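Local coordinates for kinesin-like protein Nod (Drosophila melanogaster, PDB 3DC4) that hydrolyses ATP and binds microtubules, including their plus ends, through its kinesin motor domain, and is required for meiotic segregation of non-exchange chromosomes, at residues 157-162 / 219-224. Residues are numbered along the deposited sequence; the frame is centred on the assembly and turned at random.
Sequences IEIYNE and RSHAIV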
ATOM      1  N   ILE A 157      -5.604  10.917   0.770  1.00 23.69           N
ATOM      2  CA  ILE A 157      -5.876  11.132   2.179  1.00 24.95           C
ATOM      3  C   ILE A 157      -4.592  11.030   2.992  1.00 24.99           C
ATOM      4  O   ILE A 157      -3.721  10.200   2.710  1.00 23.10           O
ATOM      5  CB  ILE A 157      -6.883  10.081   2.690  1.00 25.57           C
ATOM      6  CG1 ILE A 157      -8.242  10.306   2.024  1.00 27.53           C
ATOM      7  CG2 ILE A 157      -7.008  10.152   4.205  1.00 27.90           C
ATOM      8  CD1 ILE A 157      -9.218   9.181   2.247  1.00 29.18           C
ATOM      9  N   GLU A 158      -4.478  11.894   3.993  1.00 25.00           N
ATOM     10  CA  GLU A 158      -3.325  11.902   4.881  1.00 26.51           C
ATOM     11  C   GLU A 158      -3.827  11.681   6.301  1.00 28.29           C
ATOM     12  O   GLU A 158      -4.863  12.216   6.686  1.00 27.07           O
ATOM     13  CB  GLU A 158      -2.590  13.247   4.793  1.00 29.06           C
ATOM     14  CG  GLU A 158      -1.571  13.488   5.909  1.00 31.58           C
ATOM     15  CD  GLU A 158      -0.873  14.833   5.791  1.00 32.02           C
ATOM     16  OE1 GLU A 158      -1.543  15.828   5.448  1.00 34.56           O
ATOM     17  OE2 GLU A 158       0.344  14.897   6.055  1.00 32.84           O
ATOM     18  N   ILE A 159      -3.105  10.863   7.062  1.00 29.74           N
ATOM     19  CA  ILE A 159      -3.458  10.596   8.450  1.00 30.99           C
ATOM     20  C   ILE A 159      -2.334  11.159   9.314  1.00 34.37           C
ATOM     21  O   ILE A 159      -1.251  10.579   9.391  1.00 33.11           O
ATOM     22  CB  ILE A 159      -3.620   9.079   8.720  1.00 29.93           C
ATOM     23  CG1 ILE A 159      -4.735   8.514   7.836  1.00 27.95           C
ATOM     24  CG2 ILE A 159      -3.939   8.838  10.198  1.00 27.50           C
ATOM     25  CD1 ILE A 159      -5.004   7.032   8.039  1.00 29.08           C
ATOM     26  N   TYR A 160      -2.597  12.311   9.928  1.00 36.40           N
ATOM     27  CA  TYR A 160      -1.636  12.989  10.793  1.00 40.12           C
ATOM     28  C   TYR A 160      -2.115  12.860  12.234  1.00 40.95           C
ATOM     29  O   TYR A 160      -3.195  13.338  12.576  1.00 39.72           O
ATOM     30  CB  TYR A 160      -1.542  14.472  10.412  1.00 42.54           C
ATOM     31  CG  TYR A 160      -0.479  15.243  11.164  1.00 45.38           C
ATOM     32  CD1 TYR A 160       0.863  14.888  11.064  1.00 45.92           C
ATOM     33  CD2 TYR A 160      -0.812  16.331  11.974  1.00 46.09           C
ATOM     34  CE1 TYR A 160       1.851  15.593  11.750  1.00 48.01           C
ATOM     35  CE2 TYR A 160       0.170  17.046  12.667  1.00 47.19           C
ATOM     36  CZ  TYR A 160       1.498  16.669  12.549  1.00 47.07           C
ATOM     37  OH  TYR A 160       2.477  17.362  13.223  1.00 47.62           O
ATOM     38  N   ASN A 161      -1.315  12.208  13.073  1.00 42.76           N
ATOM     39  CA  ASN A 161      -1.671  12.005  14.475  1.00 44.18           C
ATOM     40  C   ASN A 161      -3.071  11.429  14.636  1.00 44.00           C
ATOM     41  O   ASN A 161      -3.901  11.983  15.358  1.00 45.24           O
ATOM     42  CB  ASN A 161      -1.567  13.320  15.249  1.00 46.65           C
ATOM     43  CG  ASN A 161      -0.131  13.741  15.487  1.00 49.18           C
ATOM     44  OD1 ASN A 161       0.626  13.050  16.169  1.00 53.02           O
ATOM     45  ND2 ASN A 161       0.254  14.880  14.923  1.00 49.80           N
ATOM     46  N   GLU A 162      -3.320  10.313  13.960  1.00 43.09           N
ATOM     47  CA  GLU A 162      -4.613   9.636  14.016  1.00 42.51           C
ATOM     48  C   GLU A 162      -5.792  10.531  13.670  1.00 42.11           C
ATOM     49  O   GLU A 162      -6.799  10.541  14.375  1.00 41.99           O
ATOM     50  CB  GLU A 162      -4.829   9.016  15.396  1.00 42.58           C
ATOM     51  CG  GLU A 162      -3.974   7.792  15.640  1.00 41.83           C
ATOM     52  CD  GLU A 162      -4.160   6.745  14.558  1.00 42.67           C
ATOM     53  OE1 GLU A 162      -5.284   6.207  14.433  1.00 40.58           O
ATOM     54  OE2 GLU A 162      -3.183   6.469  13.826  1.00 42.04           O
ATOM     55  N   ARG A 219       3.983  11.608  13.015  1.00 48.57           N
ATOM     56  CA  ARG A 219       3.888  10.709  11.867  1.00 45.39           C
ATOM     57  C   ARG A 219       2.799  11.118  10.878  1.00 42.48           C
ATOM     58  O   ARG A 219       1.703  11.520  11.271  1.00 42.24           O
ATOM     59  CB  ARG A 219       3.634   9.274  12.347  1.00 47.28           C
ATOM     60  CG  ARG A 219       4.766   8.671  13.176  1.00 48.96           C
ATOM     61  CD  ARG A 219       6.035   8.508  12.342  1.00 50.16           C
ATOM     62  NE  ARG A 219       7.153   7.981  13.123  1.00 52.30           N
ATOM     63  CZ  ARG A 219       7.765   8.643  14.102  1.00 52.77           C
ATOM     64  NH1 ARG A 219       8.772   8.079  14.757  1.00 51.98           N
ATOM     65  NH2 ARG A 219       7.373   9.871  14.422  1.00 52.31           N
ATOM     66  N   SER A 220       3.113  11.000   9.590  1.00 38.20           N
ATOM     67  CA  SER A 220       2.179  11.346   8.522  1.00 34.47           C
ATOM     68  C   SER A 220       2.069  10.225   7.490  1.00 31.20           C
ATOM     69  O   SER A 220       3.008   9.976   6.742  1.00 30.82           O
ATOM     70  CB  SER A 220       2.634  12.633   7.833  1.00 34.63           C
ATOM     71  OG  SER A 220       1.843  12.907   6.690  1.00 29.62           O
ATOM     72  N   HIS A 221       0.917   9.560   7.451  1.00 28.58           N
ATOM     73  CA  HIS A 221       0.684   8.467   6.509  1.00 26.98           C
ATOM     74  C   HIS A 221      -0.062   8.981   5.291  1.00 25.36           C
ATOM     75  O   HIS A 221      -0.876   9.899   5.398  1.00 23.53           O
ATOM     76  CB  HIS A 221      -0.141   7.364   7.170  1.00 28.60           C
ATOM     77  CG  HIS A 221       0.358   6.979   8.525  1.00 30.96           C
ATOM     78  ND1 HIS A 221       1.557   6.330   8.720  1.00 31.59           N
ATOM     79  CD2 HIS A 221      -0.165   7.189   9.755  1.00 32.94           C
ATOM     80  CE1 HIS A 221       1.753   6.156  10.016  1.00 32.04           C
ATOM     81  NE2 HIS A 221       0.723   6.669  10.666  1.00 33.18           N
ATOM     82  N   ALA A 222       0.222   8.398   4.131  1.00 22.74           N
ATOM     83  CA  ALA A 222      -0.454   8.806   2.906  1.00 21.41           C
ATOM     84  C   ALA A 222      -1.186   7.637   2.280  1.00 21.84           C
ATOM     85  O   ALA A 222      -0.685   6.512   2.260  1.00 18.61           O
ATOM     86  CB  ALA A 222       0.540   9.387   1.924  1.00 20.31           C
ATOM     87  N   ILE A 223      -2.378   7.921   1.770  1.00 20.33           N
ATOM     88  CA  ILE A 223      -3.196   6.908   1.133  1.00 20.56           C
ATOM     89  C   ILE A 223      -3.756   7.457  -0.171  1.00 21.59           C
ATOM     90  O   ILE A 223      -4.690   8.267  -0.167  1.00 22.83           O
ATOM     91  CB  ILE A 223      -4.365   6.494   2.039  1.00 21.26           C
ATOM     92  CG1 ILE A 223      -3.808   5.955   3.364  1.00 23.44           C
ATOM     93  CG2 ILE A 223      -5.221   5.440   1.342  1.00 21.42           C
ATOM     94  CD1 ILE A 223      -4.815   5.908   4.504  1.00 27.47           C
ATOM     95  N   VAL A 224      -3.163   7.052  -1.285  1.00 19.23           N
ATOM     96  CA  VAL A 224      -3.645   7.488  -2.586  1.00 19.31           C
ATOM     97  C   VAL A 224      -4.421   6.304  -3.132  1.00 18.69           C
ATOM     98  O   VAL A 224      -3.901   5.191  -3.239  1.00 19.16           O
ATOM     99  CB  VAL A 224      -2.490   7.850  -3.540  1.00 21.19           C
ATOM    100  CG1 VAL A 224      -3.042   8.209  -4.906  1.00 19.64           C
ATOM    101  CG2 VAL A 224      -1.706   9.020  -2.979  1.00 22.84           C
TER
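Two groups grip Glu158 OE2: Ser220 OG donates a hydrogen bond of 2.6 Å to the anti lone pair of this oxygen, and Arg206 forms a salt bridge with it. The pair joins neighbouring antiparallel strands 151-160 and 220-229 of the central sheet of the kinesin motor domain, whose segments here run at 161°. Glu158 sends CG anti to its backbone N (chi1 166°) and stays extended as far as CD, which carries the carboxylate toward the neighbouring strand, on the sheet face that also bears Ala222 and Ser220. Arg207 takes the other oxygen, OE1, so this buried carboxylate is probably held ionised and fixed in its rotation. A glutamine here would probably deprive Arg206 and Arg207 of this negative charge and, if its amide nitrogen faced Ser220, cost the hydroxyl its acceptor. Between the backbones, Ile157 pairs with Ile223 and Ile159 with His221, each through two hydrogen bonds; the straightest runs from Ile157 N to Ile223 O at 3.0 Å. On the opposite face, helix 291-295 packs against the isoleucines, where Ile159 CD1 meets Ile223 CD1 at 3.7 Å. The His221 side chain crosses that of Ile159 at a slant, with His221 CD2 4.1 Å from Ile159 CB, while its ND1 is hydrogen-bonded to Ala243 N. At the strand end, the Tyr160 ring turns its edge to Ser220 CB, 4.3 Å from Tyr160 CD1.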